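Local coordinates for protein adhesin YadA (PDB 1P9H) that binds collagen as the trimeric head of an outer-membrane adhesin of Yersinia enterocolitica that promotes initial attachment to and invasion of eukaryotic cells, at residues Val113-Thr124 with Ala127-Asn138; Ala62-Ala73 with Ala76-Ala87. All blocks are in the same frame, centred on the assembly; numbering follows the deposited sequence.

Interaction 1 of 2, residues Val113-Thr124 with Ala127-Asn138; sequences VAIGARASTSDT and AVGFNSKADAKN
Phe130 lays its ring beside Ala117 and Arg118, one coil earlier in the left-handed parallel beta-roll of the YadA head. Ala117 O sits over one face of the ring, and Ala117 CB lies 3.7 Å from Phe130 CD2. With CG anti to the backbone N (chi1 -176°), the ring runs alongside the extended Arg118 chain, Arg118 CD reaching Phe130 CZ at 3.9 Å; guanidinium and ring planes are 42° apart. The coils stack in parallel, thirteen residues apart as far as Thr121 and Ala134. Ile115 N donates to Ala127 O (2.8 Å) and Gly129 N to Ile115 O, pairing Ile115 with Val128 on the face turned to the other subunits, where Ile115 meets its own copies. In the opposite wall, Ser120 N donates to Ser132 O and Ser122 N to Ala134 O. The roll interior between these walls is narrow: Ala127 CB comes within 3.3 Å of Ser120 O. Both turns are type II, and Gly116 and Gly129 open them with backbone angles that call for glycine. Gly129 O is gripped twice from one face of its plane, by Ser132 N and by Ser132 OG at 2.8 Å, while that OG also touches Ala119 CB at 3.5 Å.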
# COMPACT_ATOMS: atom_id res chain seq x y z
N VAL A 113 -4.44 6.82 -4.29
CA VAL A 113 -4.19 5.74 -3.34
C VAL A 113 -3.67 6.35 -2.04
O VAL A 113 -2.67 7.06 -2.05
CB VAL A 113 -3.12 4.74 -3.87
CG1 VAL A 113 -2.75 3.74 -2.77
CG2 VAL A 113 -3.63 4.02 -5.10
N ALA A 114 -4.36 6.11 -0.93
CA ALA A 114 -3.92 6.62 0.37
C ALA A 114 -3.98 5.47 1.36
O ALA A 114 -5.06 4.99 1.71
CB ALA A 114 -4.82 7.77 0.83
N ILE A 115 -2.81 5.02 1.81
CA ILE A 115 -2.70 3.90 2.74
C ILE A 115 -2.03 4.33 4.04
O ILE A 115 -0.89 4.80 4.03
CB ILE A 115 -1.87 2.75 2.11
CG1 ILE A 115 -2.39 2.42 0.71
CG2 ILE A 115 -1.91 1.52 3.01
CD1 ILE A 115 -3.83 1.94 0.67
N GLY A 116 -2.73 4.15 5.15
CA GLY A 116 -2.19 4.52 6.44
C GLY A 116 -3.10 5.53 7.12
O GLY A 116 -3.80 6.28 6.44
N ALA A 117 -3.11 5.54 8.44
CA ALA A 117 -3.96 6.49 9.15
C ALA A 117 -3.50 7.90 8.77
O ALA A 117 -2.30 8.18 8.70
CB ALA A 117 -3.85 6.28 10.66
N ARG A 118 -4.47 8.78 8.52
CA ARG A 118 -4.21 10.17 8.14
C ARG A 118 -3.49 10.37 6.81
O ARG A 118 -3.12 11.49 6.47
CB ARG A 118 -3.44 10.88 9.26
CG ARG A 118 -4.24 11.05 10.54
CD ARG A 118 -3.46 11.81 11.59
NE ARG A 118 -4.21 11.97 12.83
CZ ARG A 118 -3.73 12.55 13.93
NH1 ARG A 118 -2.48 13.01 13.94
NH2 ARG A 118 -4.49 12.66 15.01
N ALA A 119 -3.29 9.29 6.06
CA ALA A 119 -2.65 9.42 4.75
C ALA A 119 -3.61 10.20 3.86
O ALA A 119 -4.82 10.01 3.95
CB ALA A 119 -2.37 8.04 4.16
N SER A 120 -3.06 11.07 3.02
CA SER A 120 -3.87 11.89 2.13
C SER A 120 -3.22 12.07 0.78
O SER A 120 -2.01 12.30 0.69
CB SER A 120 -4.10 13.27 2.77
OG SER A 120 -4.74 14.16 1.87
N THR A 121 -4.01 11.96 -0.28
CA THR A 121 -3.48 12.14 -1.62
C THR A 121 -4.42 12.91 -2.53
O THR A 121 -5.65 12.83 -2.42
CB THR A 121 -3.17 10.79 -2.31
OG1 THR A 121 -2.63 11.05 -3.62
CG2 THR A 121 -4.44 9.96 -2.47
N SER A 122 -3.82 13.72 -3.40
CA SER A 122 -4.58 14.49 -4.36
C SER A 122 -4.82 13.54 -5.52
O SER A 122 -4.36 12.40 -5.50
CB SER A 122 -3.79 15.72 -4.82
OG SER A 122 -4.58 16.54 -5.66
N ASP A 123 -5.54 14.01 -6.54
CA ASP A 123 -5.84 13.19 -7.70
C ASP A 123 -4.67 12.38 -8.24
O ASP A 123 -3.54 12.86 -8.30
CB ASP A 123 -6.37 14.07 -8.84
CG ASP A 123 -7.64 14.80 -8.47
OD1 ASP A 123 -7.64 15.51 -7.45
OD2 ASP A 123 -8.63 14.68 -9.22
N THR A 124 -4.96 11.14 -8.61
CA THR A 124 -3.97 10.26 -9.22
C THR A 124 -2.63 10.15 -8.50
O THR A 124 -1.61 9.82 -9.11
CB THR A 124 -3.70 10.71 -10.67
OG1 THR A 124 -4.91 11.25 -11.22
CG2 THR A 124 -3.26 9.55 -11.53
N ALA A 127 -0.08 7.95 -1.57
CA ALA A 127 0.40 8.32 -0.25
C ALA A 127 0.37 7.06 0.61
O ALA A 127 -0.70 6.48 0.80
CB ALA A 127 -0.49 9.41 0.37
N VAL A 128 1.53 6.63 1.09
CA VAL A 128 1.60 5.45 1.94
C VAL A 128 2.40 5.81 3.18
O VAL A 128 3.55 6.23 3.09
CB VAL A 128 2.29 4.27 1.24
CG1 VAL A 128 2.29 3.05 2.16
CG2 VAL A 128 1.58 3.92 -0.06
N GLY A 129 1.77 5.65 4.34
CA GLY A 129 2.43 5.97 5.59
C GLY A 129 1.56 6.85 6.46
O GLY A 129 0.74 7.62 5.96
N PHE A 130 1.74 6.75 7.77
CA PHE A 130 0.97 7.57 8.70
C PHE A 130 1.23 9.04 8.40
O PHE A 130 2.37 9.49 8.35
CB PHE A 130 1.38 7.23 10.14
CG PHE A 130 0.58 7.96 11.18
CD1 PHE A 130 0.91 9.26 11.55
CD2 PHE A 130 -0.50 7.34 11.80
CE1 PHE A 130 0.17 9.94 12.52
CE2 PHE A 130 -1.25 8.01 12.77
CZ PHE A 130 -0.91 9.31 13.13
N ASN A 131 0.15 9.79 8.18
CA ASN A 131 0.22 11.22 7.89
C ASN A 131 1.00 11.59 6.63
O ASN A 131 1.49 12.71 6.51
CB ASN A 131 0.81 11.97 9.10
CG ASN A 131 0.56 13.46 9.03
OD1 ASN A 131 -0.56 13.90 8.77
ND2 ASN A 131 1.60 14.25 9.28
N SER A 132 1.12 10.65 5.70
CA SER A 132 1.81 10.92 4.44
C SER A 132 0.91 11.85 3.63
O SER A 132 -0.32 11.75 3.72
CB SER A 132 2.09 9.62 3.67
OG SER A 132 0.90 8.89 3.43
N LYS A 133 1.50 12.74 2.85
CA LYS A 133 0.72 13.70 2.06
C LYS A 133 1.24 13.90 0.64
O LYS A 133 2.31 14.47 0.43
CB LYS A 133 0.71 15.06 2.77
CG LYS A 133 0.14 15.06 4.18
CD LYS A 133 0.35 16.43 4.83
CE LYS A 133 -0.15 16.46 6.26
NZ LYS A 133 -1.63 16.33 6.33
N ALA A 134 0.47 13.43 -0.33
CA ALA A 134 0.81 13.59 -1.74
C ALA A 134 -0.11 14.71 -2.22
O ALA A 134 -1.12 14.47 -2.89
CB ALA A 134 0.52 12.30 -2.50
N ASP A 135 0.25 15.94 -1.87
CA ASP A 135 -0.56 17.11 -2.20
C ASP A 135 -0.59 17.52 -3.66
O ASP A 135 -1.58 18.08 -4.12
CB ASP A 135 -0.12 18.31 -1.35
CG ASP A 135 -0.51 18.18 0.11
OD1 ASP A 135 -1.22 17.21 0.46
OD2 ASP A 135 -0.11 19.05 0.91
N ALA A 136 0.49 17.26 -4.39
CA ALA A 136 0.52 17.61 -5.80
C ALA A 136 -0.15 16.48 -6.56
O ALA A 136 -0.00 15.31 -6.21
CB ALA A 136 1.96 17.78 -6.27
N LYS A 137 -0.92 16.81 -7.59
CA LYS A 137 -1.57 15.76 -8.36
C LYS A 137 -0.48 14.85 -8.93
O LYS A 137 0.61 15.32 -9.28
CB LYS A 137 -2.41 16.36 -9.49
CG LYS A 137 -3.62 17.16 -8.99
CD LYS A 137 -4.53 17.55 -10.14
CE LYS A 137 -5.78 18.27 -9.64
NZ LYS A 137 -6.72 18.59 -10.75
N ASN A 138 -0.78 13.56 -9.00
CA ASN A 138 0.14 12.56 -9.51
C ASN A 138 1.42 12.37 -8.69
O ASN A 138 2.31 11.64 -9.10
CB ASN A 138 0.53 12.89 -10.96
CG ASN A 138 -0.68 12.99 -11.87
OD1 ASN A 138 -1.54 13.84 -11.68
ND2 ASN A 138 -0.75 12.11 -12.87
O HOH W 1 -2.17 13.77 5.76
O HOH W 2 -3.15 15.29 -0.21
O HOH W 3 -3.58 19.46 -5.53
O HOH W 4 1.07 8.89 -8.74
O HOH W 5 -4.22 13.98 -12.19

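Interaction 2 of 2, residues Ala62-Ala73 with Ala76-Ala87; sequences ATAEAAKGAAVA and AGSIATGVNSVA
Ala80 CB fills the middle of this contact, packed between Ala71 CB at 3.9 Å and Ala73 CB at 4.1 Å, with Val72 O closer still at 3.5 Å. These small side chains are the interior of two successive coils of the left-handed beta-roll, and they go with a close approach of the two walls. Along one wall Glu65 and Ala66 pair in parallel with Ile79 and Ala80, and Ala67 N donates to Ala80 O; along the other, Val72 and Ala73 pair with Val86 and Ala87, and Ala87 N donates to Val72 O. Val86, buried, packs on Tyr102 of the third subunit. Ser78 reaches into the roll interior. Ser78 OG stands between the backbone N and the carbonyl carbon (chi1 62°), which sets it 3.4 Å from Ala64 CB and 3.5 Å from Ala73 CB while it is hydrogen-bonded to Gly75 O.

The outer side is looser. Glu65 and Ile79 point outward from the wall, and a single water donates to both Thr63 O and Ser78 O, spanning the two coils. At the turn end the exposed Lys68 chain, extended beyond CG, crosses Val83 at about a right angle: Lys68 CD lies 3.8 Å from Val83 CG2 and only 3.3 Å from Thr81 O. Nearby, Asn84 N donates straight to Gly69 O, and Ala70 and Asn84 both pack on Pro90 of the third subunit.

Where the chain bends between walls, Lys68 N is buried with no partner, and the pairing resumes at Gly69 O. The chemistry therefore implies cohesion from main-chain hydrogen bonds and close methyl packing, with charged groups kept to the surface.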
# COMPACT_ATOMS: atom_id res chain seq x y z
N ALA A 62 -21.17 1.45 11.37
CA ALA A 62 -21.96 2.59 11.80
C ALA A 62 -21.76 3.77 10.85
O ALA A 62 -20.63 4.20 10.61
CB ALA A 62 -21.57 3.00 13.21
N THR A 63 -22.88 4.25 10.30
CA THR A 63 -22.98 5.37 9.35
C THR A 63 -22.13 5.28 8.08
O THR A 63 -21.97 6.26 7.36
CB THR A 63 -22.69 6.74 10.02
OG1 THR A 63 -21.34 6.79 10.50
CG2 THR A 63 -23.66 6.97 11.18
N ALA A 64 -21.63 4.09 7.78
CA ALA A 64 -20.78 3.88 6.60
C ALA A 64 -21.62 4.12 5.35
O ALA A 64 -22.81 3.78 5.32
CB ALA A 64 -20.23 2.46 6.59
N GLU A 65 -21.03 4.72 4.32
CA GLU A 65 -21.78 4.95 3.08
C GLU A 65 -20.96 4.73 1.82
O GLU A 65 -19.86 5.26 1.67
CB GLU A 65 -22.37 6.37 3.03
CG GLU A 65 -23.18 6.60 1.75
CD GLU A 65 -23.79 7.99 1.63
OE1 GLU A 65 -24.37 8.48 2.62
OE2 GLU A 65 -23.69 8.59 0.54
N ALA A 66 -21.52 3.92 0.92
CA ALA A 66 -20.92 3.64 -0.39
C ALA A 66 -21.96 4.30 -1.29
O ALA A 66 -23.05 3.75 -1.49
CB ALA A 66 -20.85 2.14 -0.64
N ALA A 67 -21.62 5.47 -1.82
CA ALA A 67 -22.55 6.26 -2.62
C ALA A 67 -22.83 5.89 -4.07
O ALA A 67 -23.94 6.13 -4.56
CB ALA A 67 -22.14 7.73 -2.56
N LYS A 68 -21.86 5.32 -4.77
CA LYS A 68 -22.07 5.00 -6.17
C LYS A 68 -21.79 3.56 -6.55
O LYS A 68 -21.42 2.73 -5.71
CB LYS A 68 -21.25 5.96 -7.04
CG LYS A 68 -21.68 7.42 -6.88
CD LYS A 68 -20.92 8.35 -7.82
CE LYS A 68 -21.43 9.78 -7.67
NZ LYS A 68 -20.74 10.72 -8.60
N GLY A 69 -21.98 3.27 -7.83
CA GLY A 69 -21.78 1.94 -8.36
C GLY A 69 -20.57 1.17 -7.90
O GLY A 69 -19.43 1.62 -8.02
N ALA A 70 -20.83 -0.02 -7.35
CA ALA A 70 -19.81 -0.94 -6.88
C ALA A 70 -18.82 -0.43 -5.83
O ALA A 70 -17.84 -1.10 -5.52
CB ALA A 70 -19.04 -1.50 -8.08
N ALA A 71 -19.08 0.75 -5.28
CA ALA A 71 -18.19 1.31 -4.26
C ALA A 71 -18.22 0.45 -2.99
O ALA A 71 -19.20 -0.24 -2.73
CB ALA A 71 -18.59 2.75 -3.94
N VAL A 72 -17.14 0.51 -2.22
CA VAL A 72 -17.03 -0.27 -0.99
C VAL A 72 -16.61 0.62 0.17
O VAL A 72 -15.60 1.32 0.09
CB VAL A 72 -15.97 -1.39 -1.15
CG1 VAL A 72 -15.81 -2.16 0.15
CG2 VAL A 72 -16.38 -2.33 -2.28
N ALA A 73 -17.38 0.60 1.25
CA ALA A 73 -17.07 1.39 2.43
C ALA A 73 -17.21 0.50 3.66
O ALA A 73 -18.29 -0.01 3.94
CB ALA A 73 -18.02 2.58 2.54
N ALA A 76 -16.62 2.65 10.61
CA ALA A 76 -17.53 3.66 11.14
C ALA A 76 -17.27 5.00 10.47
O ALA A 76 -16.13 5.48 10.44
CB ALA A 76 -17.35 3.79 12.65
N GLY A 77 -18.32 5.60 9.93
CA GLY A 77 -18.18 6.90 9.28
C GLY A 77 -17.38 6.88 7.99
O GLY A 77 -17.03 7.95 7.48
N SER A 78 -17.09 5.70 7.46
CA SER A 78 -16.34 5.61 6.21
C SER A 78 -17.21 6.11 5.06
O SER A 78 -18.43 5.98 5.10
CB SER A 78 -15.88 4.17 5.96
OG SER A 78 -16.98 3.30 5.82
N ILE A 79 -16.57 6.68 4.05
CA ILE A 79 -17.29 7.22 2.90
C ILE A 79 -16.59 6.90 1.59
O ILE A 79 -15.41 7.20 1.42
CB ILE A 79 -17.39 8.77 2.99
CG1 ILE A 79 -18.04 9.18 4.31
CG2 ILE A 79 -18.19 9.30 1.80
CD1 ILE A 79 -17.96 10.68 4.59
N ALA A 80 -17.32 6.28 0.66
CA ALA A 80 -16.80 5.97 -0.67
C ALA A 80 -17.79 6.69 -1.57
O ALA A 80 -18.88 6.19 -1.84
CB ALA A 80 -16.84 4.47 -0.92
N THR A 81 -17.39 7.88 -2.03
CA THR A 81 -18.22 8.74 -2.86
C THR A 81 -18.14 8.45 -4.36
O THR A 81 -19.09 8.73 -5.10
CB THR A 81 -17.84 10.22 -2.65
OG1 THR A 81 -17.75 10.50 -1.24
CG2 THR A 81 -18.88 11.14 -3.26
N GLY A 82 -17.02 7.91 -4.81
CA GLY A 82 -16.84 7.63 -6.22
C GLY A 82 -17.24 6.27 -6.76
O GLY A 82 -17.34 5.29 -6.02
N VAL A 83 -17.48 6.23 -8.06
CA VAL A 83 -17.83 4.99 -8.73
C VAL A 83 -16.61 4.09 -8.54
O VAL A 83 -15.47 4.52 -8.74
CB VAL A 83 -18.06 5.22 -10.24
CG1 VAL A 83 -18.29 3.90 -10.94
CG2 VAL A 83 -19.25 6.15 -10.43
N ASN A 84 -16.86 2.84 -8.14
CA ASN A 84 -15.79 1.87 -7.93
C ASN A 84 -14.75 2.26 -6.89
O ASN A 84 -13.66 1.68 -6.87
CB ASN A 84 -15.05 1.57 -9.24
CG ASN A 84 -15.94 0.92 -10.28
OD1 ASN A 84 -16.77 0.07 -9.95
ND2 ASN A 84 -15.76 1.29 -11.54
N SER A 85 -15.05 3.22 -6.03
CA SER A 85 -14.09 3.63 -5.01
C SER A 85 -14.13 2.67 -3.82
O SER A 85 -15.12 1.98 -3.60
CB SER A 85 -14.34 5.06 -4.55
OG SER A 85 -15.62 5.21 -3.96
N VAL A 86 -13.05 2.65 -3.05
CA VAL A 86 -12.94 1.76 -1.90
C VAL A 86 -12.37 2.52 -0.71
O VAL A 86 -11.29 3.11 -0.80
CB VAL A 86 -12.00 0.57 -2.21
CG1 VAL A 86 -11.94 -0.37 -1.01
CG2 VAL A 86 -12.50 -0.18 -3.45
N ALA A 87 -13.09 2.51 0.40
CA ALA A 87 -12.65 3.20 1.61
C ALA A 87 -12.84 2.29 2.82
O ALA A 87 -13.96 1.90 3.13
CB ALA A 87 -13.45 4.48 1.81
O HOH W 6 -20.15 7.80 6.18

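Interactions 1 and 2 join successive coils of one roll and share the same two parallel sheets, with centres about 18 Å apart and nearest atoms about 7 Å apart. Interaction 1 lies near the centre of the chain, interaction 2 toward its N-terminal end, yet each mixes a buried alanine-rich interior with a partly exposed edge. Both have subunit-facing walls of branched aliphatic residues and touch the third subunit. Their solvent sides differ: 113-124 with 127-138 carries an aromatic ring, several bridging waters and an intersubunit bond from Asn138 to Asp160 of the third subunit, whereas 62-73 with 76-87 has one bridging water and the aliphatic part of a lysine at its surface.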